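Local coordinates for phosphotriesterase family protein (Listeria monocytogenes serotype 4b str. H7858, PDB 3PNZ) that probably hydrolyses lactones, phosphorylated sugar lactones among them, using a two-zinc centre set in a barrel of the amidohydrolase fold, at residues 24-29 and 75-80; 31-34 and 40-43; 53-56 and 62-65. All blocks are in the same frame, centred on the assembly; numbering follows the deposited sequence.

Contact 1. Residues 24-29 and 75-80. With ZN (zinc ion), chain I.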
loop_
_atom_site.group_PDB
_atom_site.type_symbol
_atom_site.label_atom_id
_atom_site.label_comp_id
_atom_site.label_asym_id
_atom_site.label_seq_id
_atom_site.Cartn_x
_atom_site.Cartn_y
_atom_site.Cartn_z
ATOM N N HIS A 24 0.650 -6.810 -2.909
ATOM C CA HIS A 24 1.902 -7.092 -3.620
ATOM C C HIS A 24 1.601 -8.130 -4.681
ATOM O O HIS A 24 0.717 -8.954 -4.500
ATOM C CB HIS A 24 2.984 -7.574 -2.656
ATOM C CG HIS A 24 3.262 -6.590 -1.569
ATOM N ND1 HIS A 24 4.135 -5.538 -1.727
ATOM C CD2 HIS A 24 2.720 -6.449 -0.336
ATOM C CE1 HIS A 24 4.149 -4.809 -0.626
ATOM N NE2 HIS A 24 3.294 -5.338 0.230
ATOM N N ILE A 25 2.306 -8.067 -5.808
ATOM C CA ILE A 25 1.939 -8.895 -6.954
ATOM C C ILE A 25 3.108 -9.745 -7.443
ATOM O O ILE A 25 3.032 -10.978 -7.469
ATOM C CB ILE A 25 1.399 -8.029 -8.107
ATOM C CG1 ILE A 25 0.230 -7.180 -7.616
ATOM C CG2 ILE A 25 0.952 -8.916 -9.269
ATOM C CD1 ILE A 25 -0.229 -6.121 -8.626
ATOM N N VAL A 26 4.192 -9.085 -7.825
ATOM C CA VAL A 26 5.433 -9.775 -8.155
ATOM C C VAL A 26 6.572 -9.021 -7.495
ATOM O O VAL A 26 6.805 -7.844 -7.792
ATOM C CB VAL A 26 5.684 -9.824 -9.686
ATOM C CG1 VAL A 26 6.934 -10.649 -9.996
ATOM C CG2 VAL A 26 4.476 -10.399 -10.405
ATOM N N CYS A 27 7.280 -9.682 -6.587
ATOM C CA CYS A 27 8.350 -9.009 -5.867
ATOM C C CYS A 27 9.327 -10.003 -5.268
ATOM O O CYS A 27 8.943 -11.101 -4.860
ATOM C CB CYS A 27 7.783 -8.089 -4.780
ATOM S SG CYS A 27 6.615 -8.891 -3.651
ATOM N N VAL A 28 10.592 -9.604 -5.214
ATOM C CA VAL A 28 11.654 -10.450 -4.681
ATOM C C VAL A 28 12.526 -9.616 -3.739
ATOM O O VAL A 28 13.640 -9.229 -4.084
ATOM C CB VAL A 28 12.507 -11.049 -5.821
ATOM C CG1 VAL A 28 13.487 -12.101 -5.274
ATOM C CG2 VAL A 28 11.613 -11.653 -6.884
ATOM N N PRO A 29 12.000 -9.314 -2.541
ATOM C CA PRO A 29 12.667 -8.462 -1.550
ATOM C C PRO A 29 14.086 -8.946 -1.260
ATOM O O PRO A 29 14.253 -10.103 -0.884
ATOM C CB PRO A 29 11.809 -8.640 -0.290
ATOM C CG PRO A 29 10.505 -9.150 -0.752
ATOM C CD PRO A 29 10.693 -9.817 -2.083
ATOM N N VAL A 75 8.758 -4.545 -11.844
ATOM C CA VAL A 75 7.800 -3.647 -12.485
ATOM C C VAL A 75 7.356 -4.127 -13.866
ATOM O O VAL A 75 6.176 -4.039 -14.207
ATOM C CB VAL A 75 8.354 -2.213 -12.579
ATOM C CG1 VAL A 75 7.361 -1.293 -13.282
ATOM C CG2 VAL A 75 8.676 -1.686 -11.186
ATOM N N LEU A 76 8.288 -4.636 -14.665
ATOM C CA LEU A 76 7.919 -5.100 -15.999
ATOM C C LEU A 76 6.946 -6.275 -15.946
ATOM O O LEU A 76 6.046 -6.378 -16.775
ATOM C CB LEU A 76 9.158 -5.448 -16.834
ATOM C CG LEU A 76 10.085 -4.263 -17.124
ATOM C CD1 LEU A 76 11.337 -4.719 -17.862
ATOM C CD2 LEU A 76 9.344 -3.190 -17.912
ATOM N N ASP A 77 7.114 -7.159 -14.962
ATOM C CA ASP A 77 6.212 -8.299 -14.815
ATOM C C ASP A 77 4.821 -7.831 -14.399
ATOM O O ASP A 77 3.812 -8.324 -14.895
ATOM C CB ASP A 77 6.752 -9.292 -13.776
ATOM C CG ASP A 77 7.989 -10.039 -14.258
ATOM O OD1 ASP A 77 7.948 -10.611 -15.368
ATOM O OD2 ASP A 77 8.997 -10.069 -13.521
ATOM N N VAL A 78 4.773 -6.888 -13.466
ATOM C CA VAL A 78 3.493 -6.345 -13.025
ATOM C C VAL A 78 2.783 -5.610 -14.167
ATOM O O VAL A 78 1.577 -5.746 -14.351
ATOM C CB VAL A 78 3.671 -5.431 -11.791
ATOM C CG1 VAL A 78 2.355 -4.764 -11.414
ATOM C CG2 VAL A 78 4.217 -6.249 -10.615
ATOM N N ALA A 79 3.540 -4.843 -14.943
ATOM C CA ALA A 79 2.975 -4.162 -16.106
ATOM C C ALA A 79 2.399 -5.170 -17.097
ATOM O O ALA A 79 1.313 -4.967 -17.637
ATOM C CB ALA A 79 4.029 -3.279 -16.782
ATOM N N GLN A 80 3.115 -6.270 -17.317
ATOM C CA GLN A 80 2.638 -7.299 -18.236
ATOM C C GLN A 80 1.346 -7.944 -17.732
ATOM O O GLN A 80 0.432 -8.211 -18.507
ATOM C CB GLN A 80 3.718 -8.359 -18.481
ATOM C CG GLN A 80 3.336 -9.369 -19.549
ATOM C CD GLN A 80 3.183 -8.727 -20.919
ATOM O OE1 GLN A 80 3.850 -7.739 -21.232
ATOM N NE2 GLN A 80 2.295 -9.280 -21.739
HETATM ZN ZN ZN I . 2.622 -4.455 2.015
#

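Contact 2. Residues 31-34 and 40-43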
loop_
_atom_site.group_PDB
_atom_site.type_symbol
_atom_site.label_atom_id
_atom_site.label_comp_id
_atom_site.label_asym_id
_atom_site.label_seq_id
_atom_site.Cartn_x
_atom_site.Cartn_y
_atom_site.Cartn_z
ATOM N N TYR A 31 16.239 -8.325 1.143
ATOM C CA TYR A 31 16.429 -8.723 2.531
ATOM C C TYR A 31 15.970 -10.162 2.779
ATOM O O TYR A 31 16.654 -10.932 3.459
ATOM C CB TYR A 31 15.704 -7.749 3.460
ATOM C CG TYR A 31 15.788 -8.137 4.911
ATOM C CD1 TYR A 31 16.796 -7.641 5.725
ATOM C CD2 TYR A 31 14.869 -9.020 5.464
ATOM C CE1 TYR A 31 16.878 -8.001 7.056
ATOM C CE2 TYR A 31 14.946 -9.384 6.787
ATOM C CZ TYR A 31 15.950 -8.875 7.579
ATOM O OH TYR A 31 16.024 -9.237 8.905
ATOM N N TRP A 32 14.821 -10.529 2.218
ATOM C CA TRP A 32 14.278 -11.870 2.425
ATOM C C TRP A 32 14.943 -12.921 1.533
ATOM O O TRP A 32 15.210 -14.042 1.976
ATOM C CB TRP A 32 12.758 -11.872 2.240
ATOM C CG TRP A 32 12.045 -11.119 3.324
ATOM C CD1 TRP A 32 11.195 -10.056 3.174
ATOM C CD2 TRP A 32 12.125 -11.371 4.731
ATOM N NE1 TRP A 32 10.744 -9.634 4.404
ATOM C CE2 TRP A 32 11.298 -10.426 5.375
ATOM C CE3 TRP A 32 12.815 -12.308 5.510
ATOM C CZ2 TRP A 32 11.142 -10.391 6.758
ATOM C CZ3 TRP A 32 12.660 -12.269 6.889
ATOM C CH2 TRP A 32 11.833 -11.316 7.496
ATOM N N GLN A 33 15.211 -12.550 0.283
ATOM C CA GLN A 33 15.912 -13.428 -0.646
ATOM C C GLN A 33 17.266 -13.853 -0.071
ATOM O O GLN A 33 17.657 -15.017 -0.155
ATOM C CB GLN A 33 16.123 -12.710 -1.981
ATOM C CG GLN A 33 16.700 -13.589 -3.079
ATOM C CD GLN A 33 17.081 -12.794 -4.311
ATOM O OE1 GLN A 33 17.600 -11.680 -4.210
ATOM N NE2 GLN A 33 16.830 -13.363 -5.484
ATOM N N GLU A 34 17.975 -12.899 0.515
ATOM C CA GLU A 34 19.286 -13.174 1.086
ATOM C C GLU A 34 19.194 -14.109 2.288
ATOM O O GLU A 34 20.180 -14.746 2.655
ATOM C CB GLU A 34 19.991 -11.869 1.463
ATOM C CG GLU A 34 20.395 -11.040 0.241
ATOM C CD GLU A 34 20.808 -9.622 0.588
ATOM O OE1 GLU A 34 21.332 -9.405 1.699
ATOM O OE2 GLU A 34 20.610 -8.722 -0.260
ATOM N N LEU A 40 8.278 -15.369 1.086
ATOM C CA LEU A 40 8.088 -13.926 0.909
ATOM C C LEU A 40 8.564 -13.443 -0.455
ATOM O O LEU A 40 8.652 -12.242 -0.697
ATOM C CB LEU A 40 8.802 -13.155 2.013
ATOM C CG LEU A 40 8.091 -13.206 3.372
ATOM C CD1 LEU A 40 9.054 -12.820 4.483
ATOM C CD2 LEU A 40 6.860 -12.289 3.364
ATOM N N LEU A 41 8.869 -14.381 -1.342
ATOM C CA LEU A 41 9.224 -14.027 -2.709
ATOM C C LEU A 41 8.085 -14.390 -3.657
ATOM O O LEU A 41 7.792 -15.568 -3.876
ATOM C CB LEU A 41 10.515 -14.731 -3.131
ATOM C CG LEU A 41 11.669 -14.723 -2.129
ATOM C CD1 LEU A 41 12.879 -15.460 -2.714
ATOM C CD2 LEU A 41 12.047 -13.316 -1.704
ATOM N N LEU A 42 7.420 -13.379 -4.210
ATOM C CA LEU A 42 6.398 -13.619 -5.214
ATOM C C LEU A 42 7.093 -13.572 -6.570
ATOM O O LEU A 42 7.116 -12.539 -7.233
ATOM C CB LEU A 42 5.291 -12.567 -5.132
ATOM C CG LEU A 42 4.476 -12.596 -3.833
ATOM C CD1 LEU A 42 3.433 -11.475 -3.798
ATOM C CD2 LEU A 42 3.810 -13.952 -3.668
ATOM N N ASP A 43 7.668 -14.701 -6.969
ATOM C CA ASP A 43 8.667 -14.702 -8.030
ATOM C C ASP A 43 8.250 -15.457 -9.287
ATOM O O ASP A 43 9.107 -15.882 -10.062
ATOM C CB ASP A 43 9.980 -15.269 -7.487
ATOM C CG ASP A 43 9.818 -16.666 -6.912
ATOM O OD1 ASP A 43 8.697 -17.222 -6.967
ATOM O OD2 ASP A 43 10.822 -17.216 -6.413
#

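Contact 3. Residues 53-56 and 62-65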
loop_
_atom_site.group_PDB
_atom_site.type_symbol
_atom_site.label_atom_id
_atom_site.label_comp_id
_atom_site.label_asym_id
_atom_site.label_seq_id
_atom_site.Cartn_x
_atom_site.Cartn_y
_atom_site.Cartn_z
ATOM N N GLN A 53 -6.158 -12.457 -12.223
ATOM C CA GLN A 53 -7.271 -12.819 -13.098
ATOM C C GLN A 53 -8.519 -13.234 -12.309
ATOM O O GLN A 53 -9.637 -12.924 -12.710
ATOM C CB GLN A 53 -6.859 -13.916 -14.085
ATOM C CG GLN A 53 -7.894 -14.203 -15.171
ATOM C CD GLN A 53 -8.113 -13.011 -16.096
ATOM O OE1 GLN A 53 -7.182 -12.539 -16.753
ATOM N NE2 GLN A 53 -9.337 -12.518 -16.142
ATOM N N ASP A 54 -8.337 -13.929 -11.185
ATOM C CA ASP A 54 -9.473 -14.253 -10.325
ATOM C C ASP A 54 -10.176 -12.975 -9.865
ATOM O O ASP A 54 -11.404 -12.895 -9.845
ATOM C CB ASP A 54 -9.026 -15.046 -9.097
ATOM C CG ASP A 54 -8.636 -16.475 -9.424
ATOM O OD1 ASP A 54 -9.116 -17.014 -10.446
ATOM O OD2 ASP A 54 -7.853 -17.063 -8.645
ATOM N N PHE A 55 -9.378 -11.990 -9.464
ATOM C CA PHE A 55 -9.882 -10.687 -9.028
ATOM C C PHE A 55 -10.686 -10.059 -10.163
ATOM O O PHE A 55 -11.822 -9.635 -9.975
ATOM C CB PHE A 55 -8.690 -9.809 -8.638
ATOM C CG PHE A 55 -9.046 -8.407 -8.204
ATOM C CD1 PHE A 55 -9.769 -8.175 -7.040
ATOM C CD2 PHE A 55 -8.577 -7.314 -8.928
ATOM C CE1 PHE A 55 -10.061 -6.873 -6.628
ATOM C CE2 PHE A 55 -8.862 -6.015 -8.528
ATOM C CZ PHE A 55 -9.604 -5.793 -7.372
ATOM N N ALA A 56 -10.093 -10.028 -11.345
ATOM C CA ALA A 56 -10.773 -9.495 -12.523
ATOM C C ALA A 56 -12.101 -10.216 -12.770
ATOM O O ALA A 56 -13.129 -9.578 -13.017
ATOM C CB ALA A 56 -9.868 -9.600 -13.740
ATOM N N THR A 62 -9.068 -2.467 -9.965
ATOM C CA THR A 62 -7.783 -1.858 -9.666
ATOM C C THR A 62 -7.106 -2.497 -8.458
ATOM O O THR A 62 -7.763 -2.816 -7.474
ATOM C CB THR A 62 -7.955 -0.358 -9.370
ATOM O OG1 THR A 62 -8.535 0.284 -10.515
ATOM C CG2 THR A 62 -6.612 0.299 -9.028
ATOM N N ILE A 63 -5.797 -2.664 -8.553
ATOM C CA ILE A 63 -4.980 -3.043 -7.407
ATOM C C ILE A 63 -3.910 -1.997 -7.161
ATOM O O ILE A 63 -3.165 -1.623 -8.072
ATOM C CB ILE A 63 -4.306 -4.417 -7.612
ATOM C CG1 ILE A 63 -5.361 -5.520 -7.702
ATOM C CG2 ILE A 63 -3.302 -4.697 -6.484
ATOM C CD1 ILE A 63 -4.785 -6.865 -8.107
ATOM N N VAL A 64 -3.848 -1.508 -5.927
ATOM C CA VAL A 64 -2.763 -0.634 -5.516
ATOM C C VAL A 64 -1.613 -1.516 -5.046
ATOM O O VAL A 64 -1.724 -2.219 -4.040
ATOM C CB VAL A 64 -3.191 0.335 -4.392
ATOM C CG1 VAL A 64 -2.031 1.241 -4.007
ATOM C CG2 VAL A 64 -4.380 1.175 -4.851
ATOM N N ASP A 65 -0.520 -1.485 -5.798
ATOM C CA ASP A 65 0.646 -2.318 -5.533
ATOM C C ASP A 65 1.623 -1.542 -4.672
ATOM O O ASP A 65 2.244 -0.592 -5.131
ATOM C CB ASP A 65 1.303 -2.697 -6.858
ATOM C CG ASP A 65 2.515 -3.592 -6.680
ATOM O OD1 ASP A 65 3.056 -3.676 -5.552
ATOM O OD2 ASP A 65 2.931 -4.212 -7.678
#

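Contact 1. Residues 24-29 and 75-80
Val26 and Val78 pack side by side, with Val26 CB 4.0 Å from Val78 CG2. The two side chains lie alongside, pointing opposite ways. Val78 forks between two neighbours. Its CG2 branch lies beside the backbone N and meets Val26. Its CG1 branch stands anti to that N (chi1 175°) and meets Ile25, whose CD1 lies 4.0 Å from Val78 CG1. Here the two side chains are nearly perpendicular. Val26 also turns its CG1 branch outward to Asp77, where Val26 CG1 rests 4.0 Å from Asp77 CB. The contact is entirely van der Waals, and three of its four touching residues are buried.

One residue before Ile25, His24 points away from the helix and binds a zinc ion through NE2 at 2.1 Å. His22, Asp272 and Lys154, a carboxylated lysine, bind the same ion. The second ring nitrogen, His24 ND1, is hydrogen-bonded to Thr67 OG1. Together the bonds at NE2 and ND1 fix the rotation of the imidazole. Tyr279 OH holds His24 O and Ser48 OG holds Ile25 O, so two successive carbonyls are each held by a side-chain hydroxyl.

The loop after strand 19-23 thus rests on helix 75-85. Ile25 reaches down to Ile63 and Asp65 of strand 62-65 and to Ile89 of strand 88-92. Helix 45-57 flanks the loop, with Val52 against Ile25 and Ser48 against Val26.

Contact 2. Residues 31-34 and 40-43
Trp32 carries the contact, with Leu40 CD1 set over one face of its indole. Tyr31, just before it, backs the opposite face. The Tyr31 ring comes edge-on, and its CD2 lies 3.7 Å above the plane of the Trp32 ring, over its centre. Arg35 makes a cation-pi contact with Tyr31, and Phe99 meets the same ring edge-to-face.

At Trp32 itself, Leu40 CD1 is 3.4 Å from the centroid of the five-membered ring of Trp32 and only 10° off its normal. This is a CH-pi contact. It is tight, for Leu40 CD1 is also 3.4 Å from Trp32 CE2. The indole is therefore held between an aromatic edge and a methyl group. Trp32 CG lies beside the backbone N (chi1 -68°), which turns the ring toward the 40-43 side. Leu40 CB adds a looser touch at 4.0 Å from Trp32 CG.

Gln33 contributes mainly backbone. Leu41 bends its end toward the helix, placing CD2 3.8 Å from Gln33 N and 4.1 Å from Gln33 CB. The carbonyl Leu41 O accepts a hydrogen bond from Lys276 NZ.

The arrangement folds the long loop after the first barrel strand back on itself. Leu40 touches Arg275, and its side chain lies about 9 Å from a zinc ion. Such loops, at the C-terminal ends of the strands, border the active site in TIM-barrel enzymes of this family.

Contact 3. Residues 53-56 and 62-65
Phe55 on helix 45-57 faces strand 62-65 across a helix-to-sheet gap, its CA 9.1 Å from Thr62 CA, and the helix runs broadly against the direction of the strand. Phe55 spans most of the gap. It has CG anti to the backbone N (chi1 178°), and this carries the ring from the helix down onto the strand.

The CD2-CE2-CZ side of the ring does the touching. Phe55 CE2 lies 3.6 Å from Ile63 CG1, and Phe55 CD2 is 3.9 Å from Ile63 CD1. The isoleucine arm and the ring pass one another head to tail. Ile63 leaves its backbone without pointing at the helix, but its CG1-CD1 arm bends back toward it. CG1 stands beside the backbone N (chi1 -64°), and the arm is extended beyond that. At CZ the Phe55 ring meets backbone, 3.5 Å from Thr62 O. The carbonyl approaches the ring obliquely.

The side chain of Thr62 points away from the helix. Its OG1 is hydrogen-bonded to Leu16 O and also to Gln88 NE2, so this buried hydroxyl is satisfied. The strand itself is held from both sides. Thr62 and Val64 pair with strand 19-23 through backbone bonds, and Ile63 pairs with Gln88 and Val90 of strand 88-92. Tyr20 and Ile87 also touch the Phe55 ring and help enclose it.

Strand 19-23, helix 45-57 and strand 62-65 form a beta-alpha-beta crossover between adjacent parallel strands. This is the repeating element of the TIM barrel, and Phe55 is one of the apolar side chains that seat its outer helix on the sheet.

Contacts 1 and 3 are buried and apolar, whereas contact 2 is partly exposed and rests on an aromatic face. Contacts 1 and 3 meet through strand 62-65: Ile25 CD1 lies 4.0 Å from Ile63 CG2. They also share a polar thread, because Thr67 is bonded both to Asp65 and to the zinc ligand His24. Contact 2 joins contact 1 by backbone, with Cys27 N probably hydrogen-bonded to Leu42 O at 2.9 Å. Contacts 2 and 3 do not touch. Both are nested in the chain loop that contact 1 closes. Contact 3 belongs to the barrel wall, contact 1 to its metal-binding rim, and contact 2 to the connection between strand 19-23 and helix 45-57, helix 30-33 included.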